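Local coordinates for protein DNMT2 (Spodoptera frugiperda, PDB 4H0N) that probably methylates carbon 5 of a cytosine in the anticodon loop of tRNA(Asp), and cytosine in DNA, with S-adenosyl-L-methionine as methyl donor, at residues K5-Y10 / Q63-W68; G27-A32 / S41-N46; N111-L116 / N169-P174. The protein carries 3 engineered substitutions. One frame throughout, in Å; residues are numbered along the deposited sequence.

How the contacts relate
All three contacts reach the same seven-stranded mixed sheet, through strands 4-9 (contact 1), 27-33 (contact 2) and 114-119 (contact 3). Contacts 1 and 2 touch directly, with centres about 13 Å apart: strands 4-9 and 27-33 are neighbours, Glu8 OE2 lies 2.8 Å from Tyr43 OH, a probable hydrogen bond, and contact 2 is nested within the loop closed by contact 1. Contact 3 follows later in the chain, its centre about 16 Å from that of contact 1 and about 23 Å from that of contact 2. Tyr10 meets the bound S-adenosyl-L-homocysteine, the side chain of Tyr43 stands about 7 Å from it, and contact 3 lies away from the cofactor pocket.

Contact 1. Residues K5-Y10 / Q63-W68; sequences KILELY and QVIKKW. With SAH (S-adenosyl-L-homocysteine), chain E.
Leu7 meets Ile65 and Trp68 through its two methyl branches, and this apolar contact joins strand 4-9 to the 63-68 segment. CD1 of Leu7 approaches Trp68 CZ3 obliquely at 4.0 Å. CD2 of Leu7 turns to Ile65, 4.1 Å from its CG1 and 4.2 Å from its CD1, the two side chains crossing at about a right angle. With CG of Leu7 anti to the backbone N (chi1 179°), the fork points at the helix; the nearest alpha carbons, Leu7 CA and Ile65 CA, are 8.3 Å apart, and both side chains are needed to close the distance. No hydrogen bond links the segments, which together bury 145 Å². Ile65 also touches Ile105, so helix 99-105 adjoins the same apolar patch.

Within the helical side, Trp68 N donates to Val64 O, an oxygen that also lies over one face of the indole, offset toward its rim.

Ligand contacts belong to Tyr10, where the strand gives way to a loop. SAH O4' lies in the plane of the phenol ring at its edge, 3.3 Å from Tyr10 CB, while the adenine approaches obliquely, with its C4 3.5 Å from Tyr10 CD2 and its C5 3.7 Å from Tyr10 CE2. Tyr10 also touches Leu102 and Ile57. An alanine here would retain CB beside the ribose but would probably deprive the adenine of its aromatic neighbour and open a gap where the phenol ring had been.

A sheet strand backed by a helix, ending in a loop that meets the cofactor product, is characteristic of the Rossmann-like fold of class I methyltransferases; just beyond Tyr10, Ile13 and Gly15 supply backbone N-H groups to the same ligand.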
loop_
_atom_site.group_PDB
_atom_site.type_symbol
_atom_site.label_atom_id
_atom_site.label_comp_id
_atom_site.label_asym_id
_atom_site.label_seq_id
_atom_site.Cartn_x
_atom_site.Cartn_y
_atom_site.Cartn_z
ATOM N N LYS A 5 0.539 -17.010 -15.076
ATOM C CA LYS A 5 1.590 -16.071 -15.440
ATOM C C LYS A 5 1.145 -14.664 -15.052
ATOM O O LYS A 5 0.158 -14.149 -15.579
ATOM C CB LYS A 5 1.867 -16.134 -16.945
ATOM C CG LYS A 5 2.071 -17.534 -17.508
ATOM C CD LYS A 5 3.274 -18.203 -16.891
ATOM C CE LYS A 5 2.862 -19.455 -16.139
ATOM N NZ LYS A 5 3.964 -20.003 -15.293
ATOM N N ILE A 6 1.861 -14.038 -14.127
ATOM C CA ILE A 6 1.435 -12.733 -13.636
ATOM C C ILE A 6 2.219 -11.566 -14.244
ATOM O O ILE A 6 3.443 -11.609 -14.378
ATOM C CB ILE A 6 1.452 -12.654 -12.084
ATOM C CG1 ILE A 6 0.383 -13.569 -11.483
ATOM C CG2 ILE A 6 1.182 -11.242 -11.610
ATOM C CD1 ILE A 6 0.882 -14.928 -11.093
ATOM N N LEU A 7 1.483 -10.536 -14.643
ATOM C CA LEU A 7 2.069 -9.256 -14.981
ATOM C C LEU A 7 1.788 -8.318 -13.825
ATOM O O LEU A 7 0.632 -8.087 -13.464
ATOM C CB LEU A 7 1.457 -8.704 -16.263
ATOM C CG LEU A 7 2.009 -7.341 -16.673
ATOM C CD1 LEU A 7 3.530 -7.370 -16.680
ATOM C CD2 LEU A 7 1.467 -6.936 -18.036
ATOM N N GLU A 8 2.850 -7.790 -13.233
ATOM C CA GLU A 8 2.728 -6.941 -12.058
ATOM C C GLU A 8 3.042 -5.492 -12.420
ATOM O O GLU A 8 4.205 -5.125 -12.568
ATOM C CB GLU A 8 3.677 -7.445 -10.974
ATOM C CG GLU A 8 3.584 -6.731 -9.649
ATOM C CD GLU A 8 4.687 -7.168 -8.713
ATOM O OE1 GLU A 8 4.634 -6.808 -7.515
ATOM O OE2 GLU A 8 5.612 -7.872 -9.183
ATOM N N LEU A 9 1.999 -4.680 -12.567
ATOM C CA LEU A 9 2.150 -3.295 -13.011
ATOM C C LEU A 9 2.215 -2.327 -11.846
ATOM O O LEU A 9 1.526 -2.511 -10.841
ATOM C CB LEU A 9 0.982 -2.899 -13.899
ATOM C CG LEU A 9 0.756 -3.770 -15.123
ATOM C CD1 LEU A 9 -0.420 -3.222 -15.912
ATOM C CD2 LEU A 9 2.024 -3.815 -15.961
ATOM N N TYR A 10 3.017 -1.277 -12.006
ATOM C CA TYR A 10 3.301 -0.349 -10.921
ATOM C C TYR A 10 3.808 -1.158 -9.730
ATOM O O TYR A 10 3.330 -1.010 -8.605
ATOM C CB TYR A 10 2.056 0.453 -10.556
ATOM C CG TYR A 10 1.337 1.030 -11.755
ATOM C CD1 TYR A 10 0.259 0.369 -12.327
ATOM C CD2 TYR A 10 1.734 2.238 -12.315
ATOM C CE1 TYR A 10 -0.407 0.896 -13.421
ATOM C CE2 TYR A 10 1.074 2.773 -13.404
ATOM C CZ TYR A 10 0.001 2.096 -13.956
ATOM O OH TYR A 10 -0.670 2.613 -15.051
ATOM N N GLN A 63 0.683 -6.925 -27.864
ATOM C CA GLN A 63 1.575 -7.856 -28.532
ATOM C C GLN A 63 2.619 -8.427 -27.582
ATOM O O GLN A 63 2.743 -9.643 -27.450
ATOM C CB GLN A 63 2.264 -7.169 -29.717
ATOM C CG GLN A 63 1.333 -6.805 -30.870
ATOM C CD GLN A 63 0.380 -5.665 -30.540
ATOM O OE1 GLN A 63 0.758 -4.691 -29.887
ATOM N NE2 GLN A 63 -0.867 -5.788 -30.986
ATOM N N VAL A 64 3.368 -7.552 -26.917
ATOM C CA VAL A 64 4.422 -8.013 -26.019
ATOM C C VAL A 64 3.835 -8.670 -24.764
ATOM O O VAL A 64 4.414 -9.607 -24.207
ATOM C CB VAL A 64 5.418 -6.882 -25.661
ATOM C CG1 VAL A 64 4.772 -5.842 -24.760
ATOM C CG2 VAL A 64 6.646 -7.463 -24.995
ATOM N N ILE A 65 2.672 -8.189 -24.338
ATOM C CA ILE A 65 1.963 -8.802 -23.225
ATOM C C ILE A 65 1.511 -10.213 -23.608
ATOM O O ILE A 65 1.518 -11.126 -22.779
ATOM C CB ILE A 65 0.752 -7.944 -22.791
ATOM C CG1 ILE A 65 1.235 -6.637 -22.155
ATOM C CG2 ILE A 65 -0.144 -8.706 -21.814
ATOM C CD1 ILE A 65 0.109 -5.693 -21.774
ATOM N N LYS A 66 1.142 -10.387 -24.876
ATOM C CA LYS A 66 0.673 -11.679 -25.372
ATOM C C LYS A 66 1.807 -12.693 -25.479
ATOM O O LYS A 66 1.615 -13.878 -25.218
ATOM C CB LYS A 66 -0.011 -11.524 -26.733
ATOM C CG LYS A 66 -1.004 -12.631 -27.049
ATOM C CD LYS A 66 -1.313 -12.717 -28.538
ATOM C CE LYS A 66 -0.222 -13.473 -29.293
ATOM N NZ LYS A 66 -0.601 -13.784 -30.700
ATOM N N LYS A 67 2.990 -12.229 -25.865
ATOM C CA LYS A 67 4.133 -13.124 -26.011
ATOM C C LYS A 67 4.617 -13.620 -24.648
ATOM O O LYS A 67 5.138 -14.728 -24.531
ATOM C CB LYS A 67 5.262 -12.444 -26.795
ATOM C CG LYS A 67 6.364 -11.829 -25.949
ATOM C CD LYS A 67 7.015 -10.674 -26.686
ATOM C CE LYS A 67 8.520 -10.690 -26.533
ATOM N NZ LYS A 67 9.149 -10.446 -27.853
ATOM N N TRP A 68 4.421 -12.800 -23.616
ATOM C CA TRP A 68 4.799 -13.168 -22.256
ATOM C C TRP A 68 3.869 -14.228 -21.698
ATOM O O TRP A 68 4.189 -14.881 -20.706
ATOM C CB TRP A 68 4.760 -11.951 -21.345
ATOM C CG TRP A 68 5.826 -10.971 -21.625
ATOM C CD1 TRP A 68 6.959 -11.176 -22.351
ATOM C CD2 TRP A 68 5.867 -9.609 -21.186
ATOM N NE1 TRP A 68 7.708 -10.024 -22.393
ATOM C CE2 TRP A 68 7.060 -9.052 -21.688
ATOM C CE3 TRP A 68 5.007 -8.814 -20.426
ATOM C CZ2 TRP A 68 7.412 -7.725 -21.444
ATOM C CZ3 TRP A 68 5.363 -7.501 -20.187
ATOM C CH2 TRP A 68 6.555 -6.970 -20.694
HETATM N N SAH E . 2.155 -1.412 -5.128
HETATM C CA SAH E . 3.552 -1.029 -5.300
HETATM C CB SAH E . 3.721 0.426 -5.754
HETATM C CG SAH E . 2.469 1.281 -5.932
HETATM S SD SAH E . 2.867 3.051 -5.870
HETATM C C SAH E . 4.390 -1.333 -4.054
HETATM O O SAH E . 5.303 -0.585 -3.695
HETATM O OXT SAH E . 4.188 -2.340 -3.379
HETATM C "C5'" SAH E . 2.893 3.209 -7.675
HETATM C "C4'" SAH E . 4.279 3.049 -8.302
HETATM O "O4'" SAH E . 4.146 2.928 -9.705
HETATM C "C3'" SAH E . 5.212 4.228 -8.055
HETATM O "O3'" SAH E . 6.268 3.829 -7.209
HETATM C "C2'" SAH E . 5.749 4.628 -9.421
HETATM O "O2'" SAH E . 7.158 4.600 -9.448
HETATM C "C1'" SAH E . 5.202 3.586 -10.379
HETATM N N9 SAH E . 4.711 4.194 -11.632
HETATM C C8 SAH E . 3.999 5.360 -11.764
HETATM N N7 SAH E . 3.739 5.563 -13.076
HETATM C C5 SAH E . 4.274 4.546 -13.788
HETATM C C6 SAH E . 4.302 4.263 -15.149
HETATM N N6 SAH E . 3.722 5.084 -16.020
HETATM N N1 SAH E . 4.938 3.121 -15.593
HETATM C C2 SAH E . 5.542 2.270 -14.688
HETATM N N3 SAH E . 5.513 2.558 -13.339
HETATM C C4 SAH E . 4.889 3.678 -12.894
#

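Contact 2. Residues G27-A32 / S41-N46; sequences GEIVAA and SVYKHN
Tyr43 brings the hydroxyl end of its ring against the methyl of Ala32, with the OH 3.6 Å and CZ 3.8 Å from Ala32 CB. The methyl stands obliquely to the ring, and CE1 of Tyr43 is more distant, 4.2 Å from the same Ala32 CB. Ile29 adds a second neighbour: its CG2 branch lies 4.0 Å from Tyr43 OH, the two side chains meeting at a slant. CG of Tyr43 is anti to its backbone N (chi1 -172°), which extends the ring from the helix across to the strand; even the closest alpha carbons, Ala32 CA and Tyr43 CA, are 9.2 Å apart.

The buried hydroxyl has its polar partners outside the two segments, in Glu8 OE2 of strand 4-9 and His17 ND1. Two bonds therefore hold the end of the ring while Ala32 and Ile29 pack beside it, which would restrict its movement. No hydrogen bond runs directly between strand and helix here.

Internal to the helix, at the C-terminal end of the segment, Asn46 ND2 bonds to Val42 O over 3.2 Å, with a bent N-H...O angle of 143°. Asn46 ND2 is also bonded to Asn301 O.

Strand 27-33 and helix 37-46 are the first two elements of a beta-alpha-beta unit completed by strand 52-53, which Tyr43 touches at Leu52. Such units build the Rossmann-like cofactor domain, and Asp34, just past this strand, binds S-adenosyl-L-homocysteine through OD2.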
loop_
_atom_site.group_PDB
_atom_site.type_symbol
_atom_site.label_atom_id
_atom_site.label_comp_id
_atom_site.label_asym_id
_atom_site.label_seq_id
_atom_site.Cartn_x
_atom_site.Cartn_y
_atom_site.Cartn_z
ATOM N N GLY A 27 1.629 -20.074 -9.460
ATOM C CA GLY A 27 1.968 -19.083 -10.463
ATOM C C GLY A 27 3.306 -18.383 -10.308
ATOM O O GLY A 27 3.890 -18.332 -9.226
ATOM N N GLU A 28 3.787 -17.833 -11.416
ATOM C CA GLU A 28 5.031 -17.083 -11.432
ATOM C C GLU A 28 4.738 -15.636 -11.808
ATOM O O GLU A 28 3.742 -15.351 -12.472
ATOM C CB GLU A 28 6.002 -17.692 -12.447
ATOM C CG GLU A 28 7.382 -17.999 -11.886
ATOM C CD GLU A 28 8.506 -17.440 -12.743
ATOM O OE1 GLU A 28 8.257 -17.122 -13.925
ATOM O OE2 GLU A 28 9.638 -17.311 -12.228
ATOM N N ILE A 29 5.599 -14.724 -11.367
ATOM C CA ILE A 29 5.582 -13.359 -11.872
ATOM C C ILE A 29 6.512 -13.327 -13.076
ATOM O O ILE A 29 7.729 -13.408 -12.928
ATOM C CB ILE A 29 6.093 -12.352 -10.828
ATOM C CG1 ILE A 29 5.369 -12.536 -9.485
ATOM C CG2 ILE A 29 5.970 -10.926 -11.358
ATOM C CD1 ILE A 29 3.962 -11.990 -9.444
ATOM N N VAL A 30 5.941 -13.231 -14.270
ATOM C CA VAL A 30 6.749 -13.263 -15.480
ATOM C C VAL A 30 7.329 -11.891 -15.780
ATOM O O VAL A 30 8.297 -11.770 -16.529
ATOM C CB VAL A 30 5.950 -13.777 -16.710
ATOM C CG1 VAL A 30 5.272 -15.095 -16.382
ATOM C CG2 VAL A 30 4.927 -12.748 -17.169
ATOM N N ALA A 31 6.731 -10.860 -15.191
ATOM C CA ALA A 31 7.150 -9.490 -15.459
ATOM C C ALA A 31 6.590 -8.512 -14.434
ATOM O O ALA A 31 5.422 -8.610 -14.046
ATOM C CB ALA A 31 6.743 -9.072 -16.864
ATOM N N ALA A 32 7.440 -7.580 -14.002
ATOM C CA ALA A 32 7.041 -6.491 -13.126
ATOM C C ALA A 32 7.513 -5.194 -13.765
ATOM O O ALA A 32 8.659 -5.100 -14.202
ATOM C CB ALA A 32 7.662 -6.666 -11.763
ATOM N N SER A 41 15.285 -1.106 -7.489
ATOM C CA SER A 41 16.483 -1.635 -6.844
ATOM C C SER A 41 16.095 -2.443 -5.616
ATOM O O SER A 41 16.670 -3.495 -5.339
ATOM C CB SER A 41 17.427 -0.504 -6.442
ATOM O OG SER A 41 16.970 0.140 -5.267
ATOM N N VAL A 42 15.109 -1.939 -4.886
ATOM C CA VAL A 42 14.574 -2.634 -3.726
ATOM C C VAL A 42 13.891 -3.918 -4.172
ATOM O O VAL A 42 14.037 -4.965 -3.541
ATOM C CB VAL A 42 13.565 -1.750 -2.988
ATOM C CG1 VAL A 42 12.848 -2.540 -1.904
ATOM C CG2 VAL A 42 14.269 -0.534 -2.411
ATOM N N TYR A 43 13.150 -3.830 -5.270
ATOM C CA TYR A 43 12.459 -4.992 -5.816
ATOM C C TYR A 43 13.463 -6.063 -6.238
ATOM O O TYR A 43 13.261 -7.246 -5.970
ATOM C CB TYR A 43 11.566 -4.595 -7.003
ATOM C CG TYR A 43 10.670 -5.711 -7.511
ATOM C CD1 TYR A 43 9.311 -5.718 -7.227
ATOM C CD2 TYR A 43 11.183 -6.756 -8.271
ATOM C CE1 TYR A 43 8.486 -6.738 -7.682
ATOM C CE2 TYR A 43 10.372 -7.780 -8.723
ATOM C CZ TYR A 43 9.021 -7.770 -8.429
ATOM O OH TYR A 43 8.207 -8.791 -8.890
ATOM N N LYS A 44 14.539 -5.643 -6.897
ATOM C CA LYS A 44 15.545 -6.582 -7.389
ATOM C C LYS A 44 16.265 -7.272 -6.239
ATOM O O LYS A 44 16.729 -8.405 -6.362
ATOM C CB LYS A 44 16.558 -5.869 -8.286
ATOM C CG LYS A 44 16.535 -6.346 -9.730
ATOM C CD LYS A 44 17.731 -5.838 -10.534
ATOM C CE LYS A 44 19.044 -6.440 -10.052
ATOM N NZ LYS A 44 19.682 -5.649 -8.954
ATOM N N HIS A 45 16.348 -6.573 -5.116
ATOM C CA HIS A 45 17.043 -7.085 -3.956
ATOM C C HIS A 45 16.312 -8.293 -3.392
ATOM O O HIS A 45 16.932 -9.271 -2.975
ATOM C CB HIS A 45 17.166 -5.994 -2.894
ATOM C CG HIS A 45 17.805 -6.459 -1.629
ATOM N ND1 HIS A 45 19.168 -6.644 -1.504
ATOM C CD2 HIS A 45 17.269 -6.795 -0.430
ATOM C CE1 HIS A 45 19.439 -7.066 -0.283
ATOM N NE2 HIS A 45 18.311 -7.167 0.388
ATOM N N ASN A 46 14.986 -8.227 -3.388
ATOM C CA ASN A 46 14.184 -9.294 -2.807
ATOM C C ASN A 46 13.753 -10.348 -3.812
ATOM O O ASN A 46 13.418 -11.473 -3.439
ATOM C CB ASN A 46 12.970 -8.717 -2.090
ATOM C CG ASN A 46 13.348 -7.998 -0.822
ATOM O OD1 ASN A 46 13.631 -8.629 0.197
ATOM N ND2 ASN A 46 13.368 -6.670 -0.877
#

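Contact 3. Residues N111-L116 / N169-P174; sequences NVDYIL and NNLTWP
The backbones of 111-116 and 169-174 come closest at Asp113 and Leu171, whose CA atoms are 8.5 Å apart. The psi of Asp113, -36°, departs from the extended values of 114-116, so the chain turns just before the strand, whereas Leu171 belongs to the irregular chain that follows strand 161-168. At this separation the segments meet through side chains, and they exchange no hydrogen bonds.

A single methyl, Leu171 CD1, makes the junction. It lies obliquely to the phenol ring of Tyr114, 3.7 Å from Tyr114 OH and 3.9 Å from Tyr114 CE2. Leu171 CD1 also reaches Asp113, at 3.9 Å from Asp113 CB and 4.1 Å from Asp113 OD1, and here the two side chains cross nearly perpendicularly. CG of Leu171 is anti to its carbonyl carbon (chi1 -38°), which directs the branch into the angle between Asp113 and Tyr114.

Neighbours outside the segments bear on both partners: Phe332 stacks on the Tyr114 ring and His4 meets it steeply, while Asp113 OD1 has a long, weak ion pair with Arg168 NH1.

Chemically, then, this is a small dispersion contact of 120 Å² at the surface, in which one methyl packs obliquely against a phenol ring and beside the CB of an aspartate. With no directional bond, this contact alone would probably fix the loop only loosely; Trp173 NE1, by contrast, bonds to Ile330 O, and lattice packing may contribute to the position of Leu171, which touches a crystal neighbour.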
loop_
_atom_site.group_PDB
_atom_site.type_symbol
_atom_site.label_atom_id
_atom_site.label_comp_id
_atom_site.label_asym_id
_atom_site.label_seq_id
_atom_site.Cartn_x
_atom_site.Cartn_y
_atom_site.Cartn_z
ATOM N N ASN A 111 -5.588 -12.952 -23.665
ATOM C CA ASN A 111 -5.177 -14.021 -22.757
ATOM C C ASN A 111 -5.456 -13.707 -21.285
ATOM O O ASN A 111 -5.650 -14.623 -20.480
ATOM C CB ASN A 111 -3.687 -14.339 -22.939
ATOM C CG ASN A 111 -3.298 -15.715 -22.396
ATOM O OD1 ASN A 111 -2.600 -16.474 -23.065
ATOM N ND2 ASN A 111 -3.743 -16.035 -21.185
ATOM N N VAL A 112 -5.453 -12.426 -20.931
ATOM C CA VAL A 112 -5.643 -12.024 -19.543
ATOM C C VAL A 112 -6.990 -12.474 -18.972
ATOM O O VAL A 112 -8.049 -12.077 -19.458
ATOM C CB VAL A 112 -5.485 -10.511 -19.374
ATOM C CG1 VAL A 112 -5.731 -10.116 -17.930
ATOM C CG2 VAL A 112 -4.093 -10.082 -19.815
ATOM N N ASP A 113 -6.932 -13.308 -17.933
ATOM C CA ASP A 113 -8.133 -13.884 -17.324
ATOM C C ASP A 113 -8.489 -13.258 -15.977
ATOM O O ASP A 113 -9.664 -13.097 -15.644
ATOM C CB ASP A 113 -7.970 -15.398 -17.148
ATOM C CG ASP A 113 -8.234 -16.168 -18.425
ATOM O OD1 ASP A 113 -9.091 -15.732 -19.219
ATOM O OD2 ASP A 113 -7.589 -17.217 -18.630
ATOM N N TYR A 114 -7.475 -12.920 -15.198
ATOM C CA TYR A 114 -7.709 -12.404 -13.865
ATOM C C TYR A 114 -7.028 -11.060 -13.674
ATOM O O TYR A 114 -5.855 -10.898 -13.996
ATOM C CB TYR A 114 -7.191 -13.394 -12.825
ATOM C CG TYR A 114 -7.611 -14.825 -13.065
ATOM C CD1 TYR A 114 -6.807 -15.688 -13.800
ATOM C CD2 TYR A 114 -8.799 -15.321 -12.540
ATOM C CE1 TYR A 114 -7.178 -17.005 -14.014
ATOM C CE2 TYR A 114 -9.178 -16.636 -12.747
ATOM C CZ TYR A 114 -8.365 -17.474 -13.486
ATOM O OH TYR A 114 -8.742 -18.784 -13.699
ATOM N N ILE A 115 -7.767 -10.097 -13.142
ATOM C CA ILE A 115 -7.205 -8.786 -12.851
ATOM C C ILE A 115 -7.491 -8.442 -11.403
ATOM O O ILE A 115 -8.617 -8.604 -10.938
ATOM C CB ILE A 115 -7.834 -7.697 -13.742
ATOM C CG1 ILE A 115 -7.545 -7.971 -15.217
ATOM C CG2 ILE A 115 -7.306 -6.331 -13.374
ATOM C CD1 ILE A 115 -8.197 -6.972 -16.158
ATOM N N LEU A 116 -6.467 -7.989 -10.684
ATOM C CA LEU A 116 -6.657 -7.414 -9.351
ATOM C C LEU A 116 -6.021 -6.037 -9.297
ATOM O O LEU A 116 -4.830 -5.891 -9.563
ATOM C CB LEU A 116 -6.059 -8.307 -8.258
ATOM C CG LEU A 116 -6.345 -7.900 -6.804
ATOM C CD1 LEU A 116 -6.407 -9.141 -5.932
ATOM C CD2 LEU A 116 -5.311 -6.918 -6.251
ATOM N N ASN A 169 -15.859 -14.152 -17.443
ATOM C CA ASN A 169 -17.108 -14.781 -17.020
ATOM C C ASN A 169 -17.297 -16.215 -17.469
ATOM O O ASN A 169 -18.258 -16.860 -17.068
ATOM C CB ASN A 169 -18.335 -13.936 -17.389
ATOM C CG ASN A 169 -18.445 -13.654 -18.880
ATOM O OD1 ASN A 169 -17.880 -14.363 -19.713
ATOM N ND2 ASN A 169 -19.192 -12.610 -19.220
ATOM N N ASN A 170 -16.383 -16.718 -18.289
ATOM C CA ASN A 170 -16.485 -18.093 -18.769
ATOM C C ASN A 170 -15.708 -19.074 -17.895
ATOM O O ASN A 170 -15.617 -20.265 -18.196
ATOM C CB ASN A 170 -16.045 -18.194 -20.227
ATOM C CG ASN A 170 -14.707 -17.531 -20.478
ATOM O OD1 ASN A 170 -14.180 -16.827 -19.618
ATOM N ND2 ASN A 170 -14.157 -17.741 -21.668
ATOM N N LEU A 171 -15.149 -18.558 -16.809
ATOM C CA LEU A 171 -14.501 -19.385 -15.811
ATOM C C LEU A 171 -15.437 -19.415 -14.613
ATOM O O LEU A 171 -15.882 -18.366 -14.145
ATOM C CB LEU A 171 -13.152 -18.779 -15.425
ATOM C CG LEU A 171 -12.366 -18.151 -16.582
ATOM C CD1 LEU A 171 -11.144 -17.394 -16.078
ATOM C CD2 LEU A 171 -11.964 -19.210 -17.600
ATOM N N THR A 172 -15.751 -20.610 -14.133
ATOM C CA THR A 172 -16.722 -20.771 -13.056
ATOM C C THR A 172 -16.260 -20.124 -11.769
ATOM O O THR A 172 -15.295 -20.583 -11.154
ATOM C CB THR A 172 -16.973 -22.243 -12.755
ATOM O OG1 THR A 172 -15.713 -22.926 -12.660
ATOM C CG2 THR A 172 -17.821 -22.864 -13.852
ATOM N N TRP A 173 -16.968 -19.072 -11.364
ATOM C CA TRP A 173 -16.642 -18.331 -10.151
ATOM C C TRP A 173 -17.690 -18.534 -9.061
ATOM O O TRP A 173 -18.773 -17.948 -9.119
ATOM C CB TRP A 173 -16.517 -16.844 -10.462
ATOM C CG TRP A 173 -15.698 -16.088 -9.456
ATOM C CD1 TRP A 173 -14.821 -16.613 -8.548
ATOM C CD2 TRP A 173 -15.678 -14.666 -9.256
ATOM N NE1 TRP A 173 -14.259 -15.604 -7.799
ATOM C CE2 TRP A 173 -14.766 -14.405 -8.216
ATOM C CE3 TRP A 173 -16.346 -13.594 -9.859
ATOM C CZ2 TRP A 173 -14.507 -13.114 -7.765
ATOM C CZ3 TRP A 173 -16.083 -12.313 -9.411
ATOM C CH2 TRP A 173 -15.173 -12.084 -8.374
ATOM N N PRO A 174 -17.361 -19.358 -8.055
ATOM C CA PRO A 174 -18.240 -19.695 -6.931
ATOM C C PRO A 174 -18.610 -18.477 -6.094
ATOM O O PRO A 174 -19.632 -18.489 -5.416
ATOM C CB PRO A 174 -17.385 -20.648 -6.091
ATOM C CG PRO A 174 -16.354 -21.173 -7.031
ATOM C CD PRO A 174 -16.066 -20.051 -7.965
#